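Local coordinates for receptor-like protein kinase ANXUR1 (Arabidopsis thaliana, PDB 6FIG), which probably senses extracellular signals during plant reproduction and relays them into the cell as a malectin-like serine/threonine receptor kinase, at residues E98-T103 / A129-D134; P67-K72 / V158-E163; C287-S292 / S363-E368. All blocks are in the same frame, centred on the assembly; numbering follows the deposited sequence.

Contact 1 of 3, residues E98-T103 / A129-D134; sequences EANDVT and APTDKD
N100 meets T131 and K133 where the hairpin of strands 95-99 and 102-108 approaches the loop between strands 122-128 and 135-142, at the surface of the malectin-like fold. A type II' turn from A99 to V102 closes the hairpin, its ends held by A99 N to V102 O at 2.8 Å and by V102 N to A99 O. N100 sits at the second position of this turn, where a positive phi is needed; asparagine, after glycine, tolerates that well.

The close side of the contact is the amide nitrogen. N100 ND2 lies 3.3 Å from the methyl CG2 of T131, and the two side chains run roughly at right angles. Inward of this, OD1 accepts from the backbone N of S137, while ND2 makes a weak hydrogen bond to V135 O, so strand 135-142 fixes the rotation of the amide. Threonine suits its place because its two branches divide the work. With chi1 at 53°, T131 OG1 is directed back to its own loop, donating to K133 O at 3.0 Å in the carbonyl plane on a lone pair, and CG2 is left to face the asparagine.

The other side is looser and open to solvent. K133 reaches over from the opposite direction, its chain bent at chi3 (80°), and brings NZ above one face of the amide, 3.8 Å from N100 CG. A long, flexible lysine can span this distance while its charge stays hydrated. Lysine and amide are joined through water, which lies on the same side of the amide plane as NZ: it donates to N100 OD1 at 3.1 Å and accepts from K133 NZ at 2.6 Å.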
ATOM      1  N   GLU A  98     -10.458 -24.936   4.539  1.00 24.75           N
ATOM      2  CA  GLU A  98     -11.044 -24.800   3.228  1.00 25.77           C
ATOM      3  C   GLU A  98     -11.316 -23.335   2.952  1.00 25.21           C
ATOM      4  O   GLU A  98     -11.695 -22.575   3.870  1.00 25.35           O
ATOM      5  CB  GLU A  98     -12.345 -25.580   3.151  1.00 27.75           C
ATOM      6  CG  GLU A  98     -12.185 -27.086   3.231  1.00 29.75           C
ATOM      7  CD  GLU A  98     -13.489 -27.770   3.602  1.00 33.23           C
ATOM      8  OE1 GLU A  98     -13.890 -27.734   4.793  1.00 34.61           O
ATOM      9  OE2 GLU A  98     -14.135 -28.329   2.699  1.00 35.84           O
ATOM     10  N   ALA A  99     -11.148 -22.925   1.700  1.00 24.78           N
ATOM     11  CA  ALA A  99     -11.483 -21.563   1.271  1.00 25.69           C
ATOM     12  C   ALA A  99     -12.449 -21.717   0.122  1.00 28.13           C
ATOM     13  O   ALA A  99     -12.080 -22.157  -0.983  1.00 28.08           O
ATOM     14  CB  ALA A  99     -10.250 -20.777   0.850  1.00 25.52           C
ATOM     15  N   ASN A 100     -13.693 -21.359   0.392  1.00 28.97           N
ATOM     16  CA  ASN A 100     -14.812 -21.722  -0.431  1.00 32.53           C
ATOM     17  C   ASN A 100     -14.766 -23.236  -0.719  1.00 33.84           C
ATOM     18  O   ASN A 100     -14.757 -24.030   0.232  1.00 35.17           O
ATOM     19  CB  ASN A 100     -14.933 -20.769  -1.623  1.00 33.05           C
ATOM     20  CG  ASN A 100     -15.360 -19.355  -1.194  1.00 33.63           C
ATOM     21  OD1 ASN A 100     -15.631 -19.110  -0.018  1.00 33.11           O
ATOM     22  ND2 ASN A 100     -15.446 -18.423  -2.155  1.00 35.47           N
ATOM     23  N   ASP A 101     -14.687 -23.631  -1.977  1.00 34.88           N
ATOM     24  CA  ASP A 101     -14.690 -25.046  -2.330  1.00 36.46           C
ATOM     25  C   ASP A 101     -13.260 -25.641  -2.489  1.00 33.53           C
ATOM     26  O   ASP A 101     -13.137 -26.755  -2.981  1.00 34.81           O
ATOM     27  CB  ASP A 101     -15.529 -25.273  -3.607  1.00 39.98           C
ATOM     28  CG  ASP A 101     -14.963 -24.583  -4.856  1.00 42.22           C
ATOM     29  OD1 ASP A 101     -15.482 -24.891  -5.964  1.00 48.56           O
ATOM     30  OD2 ASP A 101     -14.027 -23.745  -4.786  1.00 43.73           O
ATOM     31  N   VAL A 102     -12.218 -24.921  -2.055  1.00 30.35           N
ATOM     32  CA  VAL A 102     -10.817 -25.364  -2.239  1.00 28.67           C
ATOM     33  C   VAL A 102     -10.285 -25.857  -0.884  1.00 27.42           C
ATOM     34  O   VAL A 102     -10.293 -25.098   0.090  1.00 26.86           O
ATOM     35  CB  VAL A 102      -9.916 -24.212  -2.781  1.00 28.23           C
ATOM     36  CG1 VAL A 102      -8.506 -24.715  -3.069  1.00 27.55           C
ATOM     37  CG2 VAL A 102     -10.501 -23.604  -4.063  1.00 29.27           C
ATOM     38  N   THR A 103      -9.829 -27.097  -0.815  1.00 26.50           N
ATOM     39  CA  THR A 103      -9.167 -27.598   0.382  1.00 25.86           C
ATOM     40  C   THR A 103      -7.705 -27.192   0.361  1.00 24.72           C
ATOM     41  O   THR A 103      -6.964 -27.546  -0.575  1.00 24.41           O
ATOM     42  CB  THR A 103      -9.280 -29.122   0.530  1.00 27.41           C
ATOM     43  OG1 THR A 103     -10.665 -29.497   0.653  1.00 29.44           O
ATOM     44  CG2 THR A 103      -8.527 -29.599   1.771  1.00 27.33           C
ATOM     45  N   ALA A 129      -8.124 -18.572  -7.472  1.00 22.96           N
ATOM     46  CA  ALA A 129      -8.792 -18.081  -8.671  1.00 24.32           C
ATOM     47  C   ALA A 129     -10.116 -17.381  -8.351  1.00 25.63           C
ATOM     48  O   ALA A 129     -10.736 -17.658  -7.314  1.00 25.20           O
ATOM     49  CB  ALA A 129      -9.031 -19.222  -9.664  1.00 25.53           C
ATOM     50  N   PRO A 130     -10.570 -16.499  -9.250  1.00 27.25           N
ATOM     51  CA  PRO A 130     -11.852 -15.832  -9.029  1.00 29.50           C
ATOM     52  C   PRO A 130     -12.974 -16.835  -8.759  1.00 32.57           C
ATOM     53  O   PRO A 130     -13.053 -17.853  -9.455  1.00 33.10           O
ATOM     54  CB  PRO A 130     -12.097 -15.092 -10.340  1.00 29.88           C
ATOM     55  CG  PRO A 130     -10.744 -14.848 -10.912  1.00 29.36           C
ATOM     56  CD  PRO A 130      -9.859 -15.971 -10.426  1.00 27.38           C
ATOM     57  N   THR A 131     -13.777 -16.517  -7.744  1.00 34.48           N
ATOM     58  CA  THR A 131     -14.856 -17.344  -7.194  1.00 38.07           C
ATOM     59  C   THR A 131     -16.235 -17.010  -7.764  1.00 41.35           C
ATOM     60  O   THR A 131     -17.173 -17.790  -7.587  1.00 44.46           O
ATOM     61  CB  THR A 131     -14.971 -17.094  -5.662  1.00 38.69           C
ATOM     62  OG1 THR A 131     -15.091 -15.676  -5.395  1.00 37.61           O
ATOM     63  CG2 THR A 131     -13.789 -17.626  -4.920  1.00 37.86           C
ATOM     64  N   ASP A 132     -16.379 -15.847  -8.411  1.00 41.56           N
ATOM     65  CA  ASP A 132     -17.692 -15.234  -8.687  1.00 44.20           C
ATOM     66  C   ASP A 132     -18.631 -15.170  -7.469  1.00 43.33           C
ATOM     67  O   ASP A 132     -19.851 -15.233  -7.602  1.00 42.30           O
ATOM     68  CB  ASP A 132     -18.359 -15.896  -9.900  1.00 48.42           C
ATOM     69  CG  ASP A 132     -17.575 -15.659 -11.188  1.00 50.87           C
ATOM     70  OD1 ASP A 132     -18.171 -15.737 -12.282  1.00 56.55           O
ATOM     71  OD2 ASP A 132     -16.359 -15.387 -11.112  1.00 52.96           O
ATOM     72  N   LYS A 133     -18.034 -15.025  -6.290  1.00 41.40           N
ATOM     73  CA  LYS A 133     -18.742 -14.888  -5.036  1.00 42.37           C
ATOM     74  C   LYS A 133     -18.148 -13.692  -4.326  1.00 40.17           C
ATOM     75  O   LYS A 133     -16.922 -13.511  -4.332  1.00 38.43           O
ATOM     76  CB  LYS A 133     -18.588 -16.153  -4.187  1.00 44.09           C
ATOM     77  CG  LYS A 133     -19.521 -17.281  -4.610  1.00 47.95           C
ATOM     78  CD  LYS A 133     -19.238 -18.575  -3.854  1.00 49.56           C
ATOM     79  CE  LYS A 133     -19.849 -18.581  -2.462  1.00 51.61           C
ATOM     80  NZ  LYS A 133     -19.153 -19.552  -1.558  1.00 52.57           N
ATOM     81  N   ASP A 134     -19.001 -12.892  -3.698  1.00 39.95           N
ATOM     82  CA  ASP A 134     -18.556 -11.682  -3.012  1.00 40.02           C
ATOM     83  C   ASP A 134     -18.112 -11.943  -1.560  1.00 36.71           C
ATOM     84  O   ASP A 134     -17.756 -11.007  -0.849  1.00 34.65           O
ATOM     85  CB  ASP A 134     -19.603 -10.550  -3.100  1.00 44.94           C
ATOM     86  CG  ASP A 134     -20.972 -10.936  -2.541  1.00 48.26           C
ATOM     87  OD1 ASP A 134     -21.045 -11.768  -1.614  1.00 51.54           O
ATOM     88  OD2 ASP A 134     -22.001 -10.393  -3.024  1.00 54.74           O
TER
HETATM   89  O   HOH W   1     -18.491 -17.857   0.295  1.00 35.57           O

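Contact 2 of 3, residues P67-K72 / V158-E163; sequences PIKGDK and VIQMPE
The flat amide of Q160 carries this contact, with the aliphatic part of K72 over one of its faces and K69 beside its oxygen. It belongs to the β-sandwich architecture of the malectin-like domain: the loop with a type I turn from K69 to K72 passes from strand 62-67 of the five-stranded sheet to strand 73-80, an antiparallel neighbour of strand 151-161, which holds Q160. K72 CG stands almost directly above Q160 CD at 3.7 Å, and CB and CD of the lysine lie over the same face. A bend at chi2 (-66°) lays these methylenes across the amide. Lysine thus offers an apolar stem to a flat polar group while its ammonium leads away from the contact.

Around the amide's rim come K69 and two waters. K69 CD touches Q160 OE1 at 3.6 Å, somewhat tilted out of the amide plane. Close to that plane, one water donates to Q160 OE1 at 2.9 Å and accepts from K69 N; another accepts from Q160 NE2 at 2.9 Å and from K69 NZ. Glutamine, being both donor and acceptor, can use both bridges, and its CG, anti to the backbone N (chi1 -167°), extends the amide to meet them.

Deeper in, the branched chains of I68 and V158 cross at about a right angle, I68 CG2 to V158 CG1 at 4.0 Å, and both also rest on L136. The backbone of Q160 faces the second subunit, whose K69 NZ donates to Q160 O. Past the strand, in the loop that follows, E163 forms a salt bridge with R73 through OE1, while a third water donates to E163 OE2 at 2.6 Å and to D71 O at 2.8 Å.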
ATOM      1  N   PRO A  67     -15.342 -10.178   2.949  1.00 31.22           N
ATOM      2  CA  PRO A  67     -15.820  -9.622   1.684  1.00 32.23           C
ATOM      3  C   PRO A  67     -14.709  -9.513   0.639  1.00 30.66           C
ATOM      4  O   PRO A  67     -13.606  -9.085   0.962  1.00 29.99           O
ATOM      5  CB  PRO A  67     -16.339  -8.225   2.075  1.00 34.03           C
ATOM      6  CG  PRO A  67     -16.495  -8.244   3.544  1.00 34.85           C
ATOM      7  CD  PRO A  67     -15.470  -9.206   4.054  1.00 32.76           C
ATOM      8  N   ILE A  68     -15.013  -9.916  -0.594  1.00 30.30           N
ATOM      9  CA  ILE A  68     -14.079  -9.856  -1.704  1.00 30.53           C
ATOM     10  C   ILE A  68     -14.811  -9.484  -2.987  1.00 31.65           C
ATOM     11  O   ILE A  68     -16.031  -9.596  -3.073  1.00 32.42           O
ATOM     12  CB  ILE A  68     -13.356 -11.208  -1.948  1.00 29.50           C
ATOM     13  CG1 ILE A  68     -14.352 -12.374  -2.039  1.00 30.38           C
ATOM     14  CG2 ILE A  68     -12.315 -11.476  -0.874  1.00 29.14           C
ATOM     15  CD1 ILE A  68     -13.774 -13.641  -2.629  1.00 30.32           C
ATOM     16  N   LYS A  69     -14.040  -9.038  -3.971  1.00 31.12           N
ATOM     17  CA  LYS A  69     -14.532  -8.944  -5.345  1.00 33.23           C
ATOM     18  C   LYS A  69     -14.467 -10.327  -6.001  1.00 32.14           C
ATOM     19  O   LYS A  69     -13.391 -10.906  -6.164  1.00 30.27           O
ATOM     20  CB  LYS A  69     -13.714  -7.953  -6.151  1.00 35.05           C
ATOM     21  CG  LYS A  69     -13.785  -6.545  -5.605  1.00 37.86           C
ATOM     22  CD  LYS A  69     -13.276  -5.527  -6.607  1.00 41.19           C
ATOM     23  CE  LYS A  69     -13.931  -4.176  -6.385  1.00 44.98           C
ATOM     24  NZ  LYS A  69     -13.419  -3.199  -7.380  1.00 48.18           N
ATOM     25  N   GLY A  70     -15.622 -10.835  -6.416  1.00 33.32           N
ATOM     26  CA  GLY A  70     -15.724 -12.185  -6.962  1.00 33.76           C
ATOM     27  C   GLY A  70     -15.044 -12.440  -8.291  1.00 34.12           C
ATOM     28  O   GLY A  70     -14.760 -13.585  -8.636  1.00 34.56           O
ATOM     29  N   ASP A  71     -14.781 -11.382  -9.044  1.00 33.81           N
ATOM     30  CA  ASP A  71     -14.144 -11.518 -10.336  1.00 34.06           C
ATOM     31  C   ASP A  71     -12.618 -11.376 -10.267  1.00 30.80           C
ATOM     32  O   ASP A  71     -11.973 -11.353 -11.304  1.00 31.31           O
ATOM     33  CB  ASP A  71     -14.732 -10.499 -11.325  1.00 37.60           C
ATOM     34  CG  ASP A  71     -14.525  -9.057 -10.889  1.00 39.59           C
ATOM     35  OD1 ASP A  71     -14.433  -8.779  -9.674  1.00 40.40           O
ATOM     36  OD2 ASP A  71     -14.507  -8.192 -11.776  1.00 44.58           O
ATOM     37  N   LYS A  72     -12.057 -11.281  -9.059  1.00 28.87           N
ATOM     38  CA  LYS A  72     -10.630 -11.045  -8.877  1.00 27.75           C
ATOM     39  C   LYS A  72      -9.953 -12.214  -8.181  1.00 25.46           C
ATOM     40  O   LYS A  72     -10.565 -12.954  -7.396  1.00 25.17           O
ATOM     41  CB  LYS A  72     -10.378  -9.766  -8.056  1.00 28.78           C
ATOM     42  CG  LYS A  72     -11.010  -8.506  -8.625  1.00 31.45           C
ATOM     43  CD  LYS A  72     -10.416  -8.084  -9.951  1.00 33.40           C
ATOM     44  CE  LYS A  72     -11.127  -6.848 -10.495  1.00 36.95           C
ATOM     45  NZ  LYS A  72     -10.488  -6.322 -11.721  1.00 39.94           N
ATOM     46  N   VAL A 158      -5.888 -11.593   3.421  1.00 21.29           N
ATOM     47  CA  VAL A 158      -6.545 -11.688   2.126  1.00 21.76           C
ATOM     48  C   VAL A 158      -6.212 -10.444   1.351  1.00 21.66           C
ATOM     49  O   VAL A 158      -6.498  -9.348   1.798  1.00 22.28           O
ATOM     50  CB  VAL A 158      -8.059 -11.862   2.279  1.00 23.07           C
ATOM     51  CG1 VAL A 158      -8.715 -11.940   0.904  1.00 23.89           C
ATOM     52  CG2 VAL A 158      -8.349 -13.113   3.080  1.00 23.67           C
ATOM     53  N   ILE A 159      -5.606 -10.619   0.174  1.00 20.86           N
ATOM     54  CA  ILE A 159      -5.030  -9.530  -0.614  1.00 21.18           C
ATOM     55  C   ILE A 159      -5.468  -9.731  -2.059  1.00 21.29           C
ATOM     56  O   ILE A 159      -5.111 -10.743  -2.673  1.00 20.85           O
ATOM     57  CB  ILE A 159      -3.494  -9.578  -0.550  1.00 21.49           C
ATOM     58  CG1 ILE A 159      -2.984  -9.472   0.905  1.00 22.33           C
ATOM     59  CG2 ILE A 159      -2.873  -8.487  -1.410  1.00 22.69           C
ATOM     60  CD1 ILE A 159      -1.615 -10.067   1.114  1.00 22.72           C
ATOM     61  N   GLN A 160      -6.208  -8.784  -2.601  1.00 21.94           N
ATOM     62  CA  GLN A 160      -6.547  -8.807  -4.025  1.00 22.88           C
ATOM     63  C   GLN A 160      -5.267  -8.714  -4.862  1.00 23.31           C
ATOM     64  O   GLN A 160      -4.387  -7.908  -4.556  1.00 24.00           O
ATOM     65  CB  GLN A 160      -7.469  -7.648  -4.385  1.00 24.78           C
ATOM     66  CG  GLN A 160      -8.092  -7.801  -5.751  1.00 25.83           C
ATOM     67  CD  GLN A 160      -9.013  -6.670  -6.092  1.00 28.08           C
ATOM     68  OE1 GLN A 160     -10.042  -6.477  -5.429  1.00 30.86           O
ATOM     69  NE2 GLN A 160      -8.667  -5.925  -7.133  1.00 29.20           N
ATOM     70  N   MET A 161      -5.142  -9.538  -5.907  1.00 22.58           N
ATOM     71  CA  MET A 161      -3.928  -9.544  -6.731  1.00 22.95           C
ATOM     72  C   MET A 161      -4.291  -9.614  -8.195  1.00 23.10           C
ATOM     73  O   MET A 161      -5.348 -10.081  -8.546  1.00 22.96           O
ATOM     74  CB  MET A 161      -2.978 -10.671  -6.353  1.00 23.14           C
ATOM     75  CG  MET A 161      -3.513 -12.051  -6.671  1.00 23.72           C
ATOM     76  SD  MET A 161      -2.350 -13.343  -6.331  1.00 24.28           S
ATOM     77  CE  MET A 161      -1.187 -13.136  -7.664  1.00 25.77           C
ATOM     78  N   PRO A 162      -3.412  -9.115  -9.063  1.00 23.46           N
ATOM     79  CA  PRO A 162      -3.647  -9.284 -10.491  1.00 23.35           C
ATOM     80  C   PRO A 162      -3.528 -10.752 -10.951  1.00 21.85           C
ATOM     81  O   PRO A 162      -3.040 -11.634 -10.227  1.00 21.00           O
ATOM     82  CB  PRO A 162      -2.513  -8.447 -11.146  1.00 24.45           C
ATOM     83  CG  PRO A 162      -1.953  -7.606 -10.049  1.00 25.08           C
ATOM     84  CD  PRO A 162      -2.163  -8.381  -8.787  1.00 24.40           C
ATOM     85  N   GLU A 163      -4.000 -10.979 -12.169  1.00 23.03           N
ATOM     86  CA  GLU A 163      -3.881 -12.296 -12.793  1.00 22.98           C
ATOM     87  C   GLU A 163      -2.468 -12.498 -13.313  1.00 23.15           C
ATOM     88  O   GLU A 163      -2.174 -12.249 -14.476  1.00 23.65           O
ATOM     89  CB  GLU A 163      -4.904 -12.444 -13.917  1.00 24.54           C
ATOM     90  CG  GLU A 163      -6.332 -12.428 -13.409  1.00 26.02           C
ATOM     91  CD  GLU A 163      -6.765 -13.710 -12.706  1.00 26.30           C
ATOM     92  OE1 GLU A 163      -5.995 -14.692 -12.602  1.00 26.37           O
ATOM     93  OE2 GLU A 163      -7.927 -13.726 -12.257  1.00 28.31           O
TER
HETATM   94  O   HOH W   2     -11.262  -8.200  -3.465  1.00 28.87           O
HETATM   95  O   HOH W   3     -10.351  -3.736  -8.067  1.00 38.16           O
HETATM   96  O   HOH W   4      -9.632 -11.811 -12.797  1.00 30.83           O

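Contact 3 of 3, residues C287-S292 / S363-E368; sequences CEFQLS and SLNGLE. With CA (calcium ion), chain H.
N365 turns its side-chain amide onto the backbone of C287 at a classic β-bulge, in which N365 and G366 both face H285 on strand 278-287. N365 ND2 donates to C287 O at 3.0 Å (N-H···O 141°), on a lone pair in the carbonyl plane, and OD1 accepts a weak hydrogen bond from C287 N. Asparagine suits the place because one amide matches both backbone groups of a single residue, much as a neighbouring strand would.

The buried F289 ring presents its edge to N365 ND2, with CE1 at 3.6 Å and the two planes 88° apart. ND2 also makes a weak hydrogen bond to Y250 O.

The same residue serves the metal: N365 O binds calcium at 2.4 Å, beside N192 OD1 and the carbonyl oxygens of V193, I249 and T252.

Further out, E288 ties together the loop that carries F289, its carboxylate offering one oxygen to K297 and the other to two N-H groups. OE1 forms a salt bridge with K297, whose NZ also bonds S363 OG. E288 OE2 accepts from Q290 N at 3.0 Å and, from above the carboxylate plane, from L291 N at 2.9 Å, nearly straight at 174°.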
ATOM      1  N   CYS A 287      17.156 -11.419 -15.936  1.00 21.29           N
ATOM      2  CA  CYS A 287      17.430 -10.084 -16.423  1.00 22.12           C
ATOM      3  C   CYS A 287      18.939 -10.027 -16.605  1.00 22.62           C
ATOM      4  O   CYS A 287      19.690 -10.274 -15.656  1.00 22.34           O
ATOM      5  CB  CYS A 287      16.966  -8.999 -15.453  1.00 22.81           C
ATOM      6  SG  CYS A 287      17.273  -7.305 -16.027  1.00 25.38           S
ATOM      7  N   GLU A 288      19.360  -9.729 -17.819  1.00 23.33           N
ATOM      8  CA  GLU A 288      20.779  -9.640 -18.121  1.00 24.31           C
ATOM      9  C   GLU A 288      21.243  -8.236 -17.806  1.00 25.07           C
ATOM     10  O   GLU A 288      20.806  -7.290 -18.448  1.00 26.51           O
ATOM     11  CB  GLU A 288      21.057  -9.956 -19.595  1.00 24.37           C
ATOM     12  CG  GLU A 288      22.541  -9.871 -20.002  1.00 25.49           C
ATOM     13  CD  GLU A 288      23.386 -10.792 -19.176  1.00 25.78           C
ATOM     14  OE1 GLU A 288      23.198 -12.016 -19.309  1.00 26.75           O
ATOM     15  OE2 GLU A 288      24.217 -10.304 -18.375  1.00 27.19           O
ATOM     16  N   PHE A 289      22.117  -8.090 -16.819  1.00 26.22           N
ATOM     17  CA  PHE A 289      22.633  -6.766 -16.454  1.00 27.89           C
ATOM     18  C   PHE A 289      24.143  -6.587 -16.642  1.00 30.41           C
ATOM     19  O   PHE A 289      24.682  -5.527 -16.326  1.00 32.32           O
ATOM     20  CB  PHE A 289      22.182  -6.357 -15.040  1.00 27.91           C
ATOM     21  CG  PHE A 289      22.550  -7.332 -13.961  1.00 27.14           C
ATOM     22  CD1 PHE A 289      21.567  -8.102 -13.338  1.00 26.41           C
ATOM     23  CD2 PHE A 289      23.873  -7.462 -13.528  1.00 28.04           C
ATOM     24  CE1 PHE A 289      21.892  -8.998 -12.336  1.00 25.93           C
ATOM     25  CE2 PHE A 289      24.203  -8.365 -12.533  1.00 28.18           C
ATOM     26  CZ  PHE A 289      23.209  -9.125 -11.925  1.00 27.09           C
ATOM     27  N   GLN A 290      24.817  -7.589 -17.200  1.00 31.30           N
ATOM     28  CA  GLN A 290      26.255  -7.462 -17.512  1.00 34.25           C
ATOM     29  C   GLN A 290      26.542  -7.454 -18.999  1.00 33.60           C
ATOM     30  O   GLN A 290      27.245  -6.576 -19.501  1.00 35.20           O
ATOM     31  CB  GLN A 290      27.019  -8.577 -16.831  1.00 37.33           C
ATOM     32  CG  GLN A 290      26.955  -8.461 -15.322  1.00 41.02           C
ATOM     33  CD  GLN A 290      27.959  -9.351 -14.636  1.00 43.93           C
ATOM     34  OE1 GLN A 290      27.995 -10.562 -14.877  1.00 46.20           O
ATOM     35  NE2 GLN A 290      28.764  -8.765 -13.758  1.00 47.78           N
ATOM     36  N   LEU A 291      26.026  -8.452 -19.687  1.00 31.04           N
ATOM     37  CA  LEU A 291      26.235  -8.646 -21.116  1.00 30.93           C
ATOM     38  C   LEU A 291      25.247  -7.831 -21.910  1.00 30.94           C
ATOM     39  O   LEU A 291      24.316  -7.246 -21.347  1.00 30.53           O
ATOM     40  CB  LEU A 291      26.110 -10.132 -21.461  1.00 30.08           C
ATOM     41  CG  LEU A 291      27.067 -11.032 -20.679  1.00 30.85           C
ATOM     42  CD1 LEU A 291      26.683 -12.494 -20.840  1.00 30.36           C
ATOM     43  CD2 LEU A 291      28.496 -10.769 -21.136  1.00 32.81           C
ATOM     44  N   SER A 292      25.457  -7.758 -23.217  1.00 31.22           N
ATOM     45  CA  SER A 292      24.634  -6.880 -24.054  1.00 31.63           C
ATOM     46  C   SER A 292      24.121  -7.448 -25.357  1.00 31.11           C
ATOM     47  O   SER A 292      23.300  -6.799 -26.005  1.00 31.13           O
ATOM     48  CB  SER A 292      25.381  -5.576 -24.335  1.00 34.44           C
ATOM     49  OG  SER A 292      26.529  -5.833 -25.090  1.00 36.07           O
ATOM     50  N   SER A 363      22.892 -18.240 -15.763  1.00 22.90           N
ATOM     51  CA  SER A 363      22.475 -17.355 -14.667  1.00 22.50           C
ATOM     52  C   SER A 363      20.974 -17.404 -14.458  1.00 21.26           C
ATOM     53  O   SER A 363      20.217 -17.835 -15.326  1.00 21.18           O
ATOM     54  CB  SER A 363      22.940 -15.912 -14.883  1.00 23.34           C
ATOM     55  OG  SER A 363      22.244 -15.294 -15.958  1.00 24.46           O
ATOM     56  N   LEU A 364      20.578 -16.949 -13.277  1.00 20.79           N
ATOM     57  CA  LEU A 364      19.190 -16.909 -12.879  1.00 19.83           C
ATOM     58  C   LEU A 364      19.045 -15.772 -11.857  1.00 19.79           C
ATOM     59  O   LEU A 364      19.925 -15.601 -11.001  1.00 20.12           O
ATOM     60  CB  LEU A 364      18.788 -18.246 -12.260  1.00 20.00           C
ATOM     61  CG  LEU A 364      17.317 -18.379 -11.789  1.00 19.36           C
ATOM     62  CD1 LEU A 364      16.355 -18.292 -12.954  1.00 19.28           C
ATOM     63  CD2 LEU A 364      17.155 -19.693 -11.044  1.00 19.93           C
ATOM     64  N   ASN A 365      17.945 -15.016 -11.941  1.00 19.60           N
ATOM     65  CA  ASN A 365      17.746 -13.852 -11.041  1.00 19.73           C
ATOM     66  C   ASN A 365      16.710 -14.076  -9.939  1.00 19.99           C
ATOM     67  O   ASN A 365      16.797 -13.470  -8.882  1.00 20.02           O
ATOM     68  CB  ASN A 365      17.350 -12.615 -11.834  1.00 19.90           C
ATOM     69  CG  ASN A 365      18.366 -12.239 -12.915  1.00 20.35           C
ATOM     70  OD1 ASN A 365      18.574 -13.019 -13.858  1.00 20.89           O
ATOM     71  ND2 ASN A 365      18.962 -11.028 -12.824  1.00 21.13           N
ATOM     72  N   GLY A 366      15.746 -14.945 -10.186  1.00 19.99           N
ATOM     73  CA  GLY A 366      14.684 -15.205  -9.218  1.00 19.59           C
ATOM     74  C   GLY A 366      14.024 -16.523  -9.526  1.00 19.60           C
ATOM     75  O   GLY A 366      14.122 -17.038 -10.656  1.00 18.93           O
ATOM     76  N   LEU A 367      13.302 -17.060  -8.540  1.00 18.91           N
ATOM     77  CA  LEU A 367      12.630 -18.334  -8.722  1.00 19.80           C
ATOM     78  C   LEU A 367      11.413 -18.440  -7.837  1.00 19.92           C
ATOM     79  O   LEU A 367      11.528 -18.255  -6.640  1.00 20.65           O
ATOM     80  CB  LEU A 367      13.571 -19.494  -8.398  1.00 20.62           C
ATOM     81  CG  LEU A 367      13.039 -20.920  -8.557  1.00 22.19           C
ATOM     82  CD1 LEU A 367      12.565 -21.247  -9.978  1.00 22.51           C
ATOM     83  CD2 LEU A 367      14.115 -21.891  -8.120  1.00 24.18           C
ATOM     84  N   GLU A 368      10.289 -18.809  -8.429  1.00 19.20           N
ATOM     85  CA  GLU A 368       9.096 -19.141  -7.649  1.00 19.53           C
ATOM     86  C   GLU A 368       8.635 -20.520  -8.042  1.00 19.93           C
ATOM     87  O   GLU A 368       8.721 -20.911  -9.212  1.00 19.93           O
ATOM     88  CB  GLU A 368       8.004 -18.137  -7.902  1.00 19.93           C
ATOM     89  CG  GLU A 368       8.365 -16.737  -7.454  1.00 20.37           C
ATOM     90  CD  GLU A 368       7.349 -15.732  -7.912  1.00 20.23           C
ATOM     91  OE1 GLU A 368       7.351 -15.366  -9.104  1.00 20.27           O
ATOM     92  OE2 GLU A 368       6.449 -15.331  -7.102  1.00 21.19           O
TER
HETATM   93 CA    CA H 501      18.159 -11.857  -7.857  1.00 30.68          CA

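Overall arrangement
Contacts 1 and 2 form one continuous patch, their centres 11 Å apart. The loops 67-72 and 129-134 run side by side, joined by probable hydrogen bonds from D132 N to G70 O (2.8 Å) and from I68 N to D134 O (3.0 Å), with P130 packed against E163. Contact 3 lies about 36 Å from contact 1 and 31 Å from contact 2, centre to centre; nearest atoms are about 15 and 8 Å apart. It alone holds a calcium ligand, N365. Contact 2 is linked along strand 151-161 to N154 of the other calcium site, and the hairpin of contact 1 runs on to N107 of a glycan site.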